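Long-range contacts in N(2),N(2)-dimethylguanosine tRNA methyltransferase (Pyrococcus horikoshii, PDB 2DUL), which probably dimethylates the N2 atom of guanine 26 in a number of tRNAs, with S-adenosyl-L-methionine as the methyl donor: residues T197-G202 and G274-G279; I204-A209 and E242-L247. All blocks are in the same frame, centred on the assembly; numbering follows the deposited sequence.

Contact 1: residues T197-G202 and G274-G279; sequences TRILVG and GPVWLG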
loop_
_atom_site.group_PDB
_atom_site.type_symbol
_atom_site.label_atom_id
_atom_site.label_comp_id
_atom_site.label_asym_id
_atom_site.label_seq_id
_atom_site.Cartn_x
_atom_site.Cartn_y
_atom_site.Cartn_z
ATOM N N THR A 197 -1.183 -2.369 8.596
ATOM C CA THR A 197 -0.800 -2.718 7.235
ATOM C C THR A 197 -1.245 -4.153 6.931
ATOM O O THR A 197 -1.739 -4.436 5.840
ATOM C CB THR A 197 0.734 -2.590 7.031
ATOM O OG1 THR A 197 1.124 -1.220 7.189
ATOM C CG2 THR A 197 1.135 -3.049 5.645
ATOM N N ARG A 198 -1.081 -5.051 7.899
ATOM C CA ARG A 198 -1.484 -6.442 7.709
ATOM C C ARG A 198 -3.002 -6.584 7.715
ATOM O O ARG A 198 -3.539 -7.498 7.094
ATOM C CB ARG A 198 -0.852 -7.336 8.782
ATOM C CG ARG A 198 0.630 -7.558 8.541
ATOM C CD ARG A 198 1.295 -8.381 9.630
ATOM N NE ARG A 198 2.726 -8.496 9.353
ATOM C CZ ARG A 198 3.257 -9.337 8.471
ATOM N NH1 ARG A 198 4.570 -9.350 8.284
ATOM N NH2 ARG A 198 2.482 -10.181 7.792
ATOM N N ILE A 199 -3.693 -5.681 8.412
ATOM C CA ILE A 199 -5.153 -5.702 8.428
ATOM C C ILE A 199 -5.638 -5.315 7.028
ATOM O O ILE A 199 -6.561 -5.926 6.487
ATOM C CB ILE A 199 -5.745 -4.706 9.472
ATOM C CG1 ILE A 199 -5.587 -5.282 10.884
ATOM C CG2 ILE A 199 -7.238 -4.466 9.187
ATOM C CD1 ILE A 199 -5.935 -4.303 12.001
ATOM N N LEU A 200 -4.997 -4.315 6.432
ATOM C CA LEU A 200 -5.370 -3.869 5.091
ATOM C C LEU A 200 -5.178 -5.002 4.079
ATOM O O LEU A 200 -6.055 -5.277 3.265
ATOM C CB LEU A 200 -4.508 -2.678 4.666
ATOM C CG LEU A 200 -5.107 -1.594 3.762
ATOM C CD1 LEU A 200 -3.966 -0.878 3.045
ATOM C CD2 LEU A 200 -6.077 -2.182 2.763
ATOM N N VAL A 201 -4.016 -5.647 4.113
ATOM C CA VAL A 201 -3.762 -6.742 3.179
ATOM C C VAL A 201 -4.780 -7.847 3.419
ATOM O O VAL A 201 -5.333 -8.416 2.476
ATOM C CB VAL A 201 -2.341 -7.319 3.358
ATOM C CG1 VAL A 201 -2.148 -8.527 2.440
ATOM C CG2 VAL A 201 -1.299 -6.234 3.047
ATOM N N GLY A 202 -5.028 -8.133 4.694
ATOM C CA GLY A 202 -5.972 -9.169 5.061
ATOM C C GLY A 202 -7.397 -8.952 4.576
ATOM O O GLY A 202 -8.072 -9.910 4.200
ATOM N N GLY A 274 -6.955 -9.060 15.002
ATOM C CA GLY A 274 -7.038 -9.459 13.607
ATOM C C GLY A 274 -8.474 -9.682 13.158
ATOM O O GLY A 274 -9.403 -9.180 13.787
ATOM N N PRO A 275 -8.697 -10.480 12.104
ATOM C CA PRO A 275 -7.648 -11.167 11.348
ATOM C C PRO A 275 -6.670 -10.258 10.605
ATOM O O PRO A 275 -7.016 -9.154 10.189
ATOM C CB PRO A 275 -8.441 -12.065 10.399
ATOM C CG PRO A 275 -9.677 -11.250 10.130
ATOM C CD PRO A 275 -10.025 -10.741 11.521
ATOM N N VAL A 276 -5.437 -10.733 10.473
ATOM C CA VAL A 276 -4.399 -10.015 9.754
ATOM C C VAL A 276 -3.728 -10.976 8.785
ATOM O O VAL A 276 -3.833 -12.198 8.924
ATOM C CB VAL A 276 -3.295 -9.468 10.691
ATOM C CG1 VAL A 276 -3.877 -8.453 11.668
ATOM C CG2 VAL A 276 -2.632 -10.629 11.440
ATOM N N TRP A 277 -3.050 -10.411 7.797
ATOM C CA TRP A 277 -2.302 -11.192 6.821
ATOM C C TRP A 277 -1.007 -11.559 7.544
ATOM O O TRP A 277 -0.345 -10.681 8.100
ATOM C CB TRP A 277 -2.000 -10.315 5.600
ATOM C CG TRP A 277 -1.102 -10.931 4.584
ATOM C CD1 TRP A 277 0.210 -10.634 4.361
ATOM C CD2 TRP A 277 -1.468 -11.903 3.597
ATOM N NE1 TRP A 277 0.683 -11.351 3.287
ATOM C CE2 TRP A 277 -0.326 -12.140 2.800
ATOM C CE3 TRP A 277 -2.653 -12.592 3.305
ATOM C CZ2 TRP A 277 -0.331 -13.039 1.728
ATOM C CZ3 TRP A 277 -2.657 -13.490 2.234
ATOM C CH2 TRP A 277 -1.502 -13.702 1.462
ATOM N N LEU A 278 -0.665 -12.847 7.573
ATOM C CA LEU A 278 0.572 -13.290 8.221
ATOM C C LEU A 278 1.591 -13.731 7.173
ATOM O O LEU A 278 2.638 -14.292 7.503
ATOM C CB LEU A 278 0.305 -14.451 9.190
ATOM C CG LEU A 278 -0.504 -14.140 10.453
ATOM C CD1 LEU A 278 -0.626 -15.389 11.314
ATOM C CD2 LEU A 278 0.196 -13.032 11.237
ATOM N N GLY A 279 1.278 -13.475 5.907
ATOM C CA GLY A 279 2.194 -13.838 4.844
ATOM C C GLY A 279 3.208 -12.736 4.593
ATOM O O GLY A 279 3.343 -11.821 5.410
HETATM O O HOH W 1 6.012 -11.414 6.749
HETATM O O HOH W 2 -7.696 -8.383 7.605
#
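Arg-198 reaches out from its helix and holds the end of the strand and the loop after it with one nitrogen. Its NH2 donates to Trp-277 O at 2.9 Å and to Gly-279 O at 3.0 Å. Both acceptors lie near the guanidinium plane, so the group meets the backbone with its edge. The two carbonyls are used differently. The nitrogen stands above the carbonyl plane of Trp-277 but lies in that of Gly-279. The extended chain (chi2 177°, chi3 -177°) runs alongside Trp-277 O, so that CG and CD pass it before the head group turns in. Water 1 joins Arg-198 NH1 to Gly-279 O, and Glu-194 forms a salt bridge with NE. Together these partners fix the rotation of the guanidinium.

The backbone of Arg-198 also takes part. Its O accepts Trp-277 N at 3.0 Å and also the helical bond from Gly-202 N, the two donors coming from opposite faces of the carbonyl. The strand N-H is thus satisfied by a carbonyl that also keeps its helical bond.

Val-201 lays CG1 over one face of the Trp-277 indole, a CH-pi contact 3.6 Å from the centroid of the five-membered ring. Gly-279 N lies over the opposite face. The indole NE1 hydrogen-bonds to Pro-280 O. At the other end, Ile-199 CG1 meets Val-276 CG1 at 3.7 Å. Water 2 bridges Ile-199 O and Pro-275 O, just after the cis peptide bond before Pro-275.

Segment 197-202 of helix 192-209 crosses residues 274-277, in an outer strand of the small antiparallel sheet, nearly at right angles. The helix precedes strand 213-223 of the class I methyltransferase sheet, with 226-235 inserted antiparallel between 158-164 and 213-223. Strands 213-223 and 226-235 pack on it, so it lies between the sheets.

Contact 2: residues I204-A209 and E242-L247; sequences IARYAA and ETLEKL
The last turns of helix 192-209 meet the C-terminal end of helix 237-244 and the turn that follows it. Ala-205 and Thr-243 touch by methyl groups, CB to CG2 at 3.7 Å. The Thr-243 methyl is anti to the backbone N, while OG1 lies beside that N and hydrogen-bonds to Lys-239 O and Ile-215 N. The residue therefore gives its apolar branch to the contact and its polar branch to other partners.

One turn further on, Ala-209 CB sits against the fork of Leu-244, 3.9 Å from CD1 and 4.0 Å from CD2. A type I beta turn from Leu-244 to Leu-247 then leads from the helix into strand 247-252 of the three-stranded sheet. The turn brings Leu-247 to the same helix that Leu-244 touches. Leu-247 crosses the Arg-206 chain at about a right angle, and its CD1 lies 3.5 Å from Arg-206 CG. Only the aliphatic part of the arginine is used here. The chain bends at chi3 (-71°), and the guanidinium hydrogen-bonds to Tyr-182 O through NH2 and to Leu-183 O through NH1.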
loop_
_atom_site.group_PDB
_atom_site.type_symbol
_atom_site.label_atom_id
_atom_site.label_comp_id
_atom_site.label_asym_id
_atom_site.label_seq_id
_atom_site.Cartn_x
_atom_site.Cartn_y
_atom_site.Cartn_z
ATOM N N ILE A 204 -8.281 -7.230 1.896
ATOM C CA ILE A 204 -8.265 -7.368 0.445
ATOM C C ILE A 204 -8.341 -8.864 0.122
ATOM O O ILE A 204 -9.106 -9.284 -0.750
ATOM C CB ILE A 204 -6.965 -6.795 -0.174
ATOM C CG1 ILE A 204 -6.898 -5.283 0.056
ATOM C CG2 ILE A 204 -6.927 -7.088 -1.677
ATOM C CD1 ILE A 204 -5.576 -4.664 -0.359
ATOM N N ALA A 205 -7.555 -9.657 0.845
ATOM C CA ALA A 205 -7.536 -11.104 0.647
ATOM C C ALA A 205 -8.907 -11.718 0.923
ATOM O O ALA A 205 -9.374 -12.579 0.179
ATOM C CB ALA A 205 -6.484 -11.745 1.557
ATOM N N ARG A 206 -9.548 -11.282 2.001
ATOM C CA ARG A 206 -10.858 -11.815 2.361
ATOM C C ARG A 206 -11.937 -11.447 1.349
ATOM O O ARG A 206 -12.727 -12.305 0.970
ATOM C CB ARG A 206 -11.260 -11.362 3.773
ATOM C CG ARG A 206 -10.509 -12.120 4.880
ATOM C CD ARG A 206 -10.942 -11.681 6.271
ATOM N NE ARG A 206 -10.459 -10.337 6.565
ATOM C CZ ARG A 206 -11.019 -9.514 7.446
ATOM N NH1 ARG A 206 -12.092 -9.895 8.124
ATOM N NH2 ARG A 206 -10.505 -8.307 7.640
ATOM N N TYR A 207 -11.966 -10.194 0.890
ATOM C CA TYR A 207 -12.970 -9.789 -0.102
ATOM C C TYR A 207 -12.752 -10.474 -1.452
ATOM O O TYR A 207 -13.709 -10.725 -2.194
ATOM C CB TYR A 207 -12.952 -8.274 -0.330
ATOM C CG TYR A 207 -13.872 -7.481 0.577
ATOM C CD1 TYR A 207 -13.667 -7.446 1.954
ATOM C CD2 TYR A 207 -14.961 -6.778 0.052
ATOM C CE1 TYR A 207 -14.525 -6.732 2.797
ATOM C CE2 TYR A 207 -15.827 -6.063 0.883
ATOM C CZ TYR A 207 -15.603 -6.045 2.251
ATOM O OH TYR A 207 -16.456 -5.355 3.078
ATOM N N ALA A 208 -11.496 -10.769 -1.769
ATOM C CA ALA A 208 -11.162 -11.385 -3.053
ATOM C C ALA A 208 -11.556 -12.853 -3.179
ATOM O O ALA A 208 -11.885 -13.321 -4.274
ATOM C CB ALA A 208 -9.662 -11.240 -3.323
ATOM N N ALA A 209 -11.519 -13.573 -2.063
ATOM C CA ALA A 209 -11.818 -15.005 -2.056
ATOM C C ALA A 209 -13.120 -15.432 -2.719
ATOM O O ALA A 209 -13.149 -16.452 -3.410
ATOM C CB ALA A 209 -11.756 -15.555 -0.608
ATOM N N GLU A 242 -5.610 -21.118 -0.518
ATOM C CA GLU A 242 -4.252 -20.969 0.002
ATOM C C GLU A 242 -4.025 -19.567 0.562
ATOM O O GLU A 242 -3.251 -19.382 1.503
ATOM C CB GLU A 242 -3.230 -21.254 -1.101
ATOM C CG GLU A 242 -3.354 -22.655 -1.684
ATOM C CD GLU A 242 -2.445 -22.879 -2.878
ATOM O OE1 GLU A 242 -2.515 -22.091 -3.844
ATOM O OE2 GLU A 242 -1.661 -23.849 -2.850
ATOM N N THR A 243 -4.694 -18.583 -0.026
ATOM C CA THR A 243 -4.566 -17.202 0.431
ATOM C C THR A 243 -5.219 -17.065 1.803
ATOM O O THR A 243 -4.631 -16.497 2.718
ATOM C CB THR A 243 -5.224 -16.234 -0.575
ATOM O OG1 THR A 243 -4.546 -16.341 -1.835
ATOM C CG2 THR A 243 -5.131 -14.782 -0.085
ATOM N N LEU A 244 -6.431 -17.596 1.954
ATOM C CA LEU A 244 -7.110 -17.521 3.242
ATOM C C LEU A 244 -6.304 -18.258 4.317
ATOM O O LEU A 244 -6.386 -17.925 5.499
ATOM C CB LEU A 244 -8.529 -18.098 3.149
ATOM C CG LEU A 244 -9.537 -17.331 2.280
ATOM C CD1 LEU A 244 -10.903 -18.008 2.359
ATOM C CD2 LEU A 244 -9.641 -15.880 2.756
ATOM N N GLU A 245 -5.515 -19.249 3.910
ATOM C CA GLU A 245 -4.694 -19.989 4.865
ATOM C C GLU A 245 -3.525 -19.152 5.391
ATOM O O GLU A 245 -2.855 -19.549 6.340
ATOM C CB GLU A 245 -4.145 -21.272 4.231
ATOM C CG GLU A 245 -5.142 -22.416 4.189
ATOM C CD GLU A 245 -4.602 -23.644 3.473
ATOM O OE1 GLU A 245 -5.310 -24.673 3.446
ATOM O OE2 GLU A 245 -3.475 -23.581 2.933
ATOM N N LYS A 246 -3.275 -18.003 4.771
ATOM C CA LYS A 246 -2.181 -17.147 5.214
ATOM C C LYS A 246 -2.663 -16.088 6.201
ATOM O O LYS A 246 -1.872 -15.271 6.694
ATOM C CB LYS A 246 -1.497 -16.490 4.015
ATOM C CG LYS A 246 -0.812 -17.502 3.107
ATOM C CD LYS A 246 0.020 -16.824 2.034
ATOM C CE LYS A 246 0.700 -17.849 1.134
ATOM N NZ LYS A 246 1.569 -17.198 0.106
ATOM N N LEU A 247 -3.959 -16.113 6.495
ATOM C CA LEU A 247 -4.549 -15.181 7.456
ATOM C C LEU A 247 -4.305 -15.738 8.854
ATOM O O LEU A 247 -4.092 -16.939 9.031
ATOM C CB LEU A 247 -6.060 -15.042 7.232
ATOM C CG LEU A 247 -6.560 -14.326 5.973
ATOM C CD1 LEU A 247 -8.081 -14.432 5.896
ATOM C CD2 LEU A 247 -6.127 -12.862 6.011
#

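From the N terminus, helix 192-209 supplies the first segment of both contacts, 197-202 and then 204-209. The chain next makes strands 213-223 and 226-235 of the large sheet and helix 237-244. Contact 2 closes this inner loop at 242-247. Strands 247-252 and 259-263 follow before contact 1 closes the outer loop at 274-279. Contact 2 is therefore nested inside contact 1. Their centres are 9 Å apart, and their second segments also touch: Leu-278 N probably hydrogen-bonds to Lys-246 O at 2.8 Å, and Trp-277 packs on Lys-246. Together they tie one helix of the methyltransferase to the small antiparallel sheet and the helix leading into it.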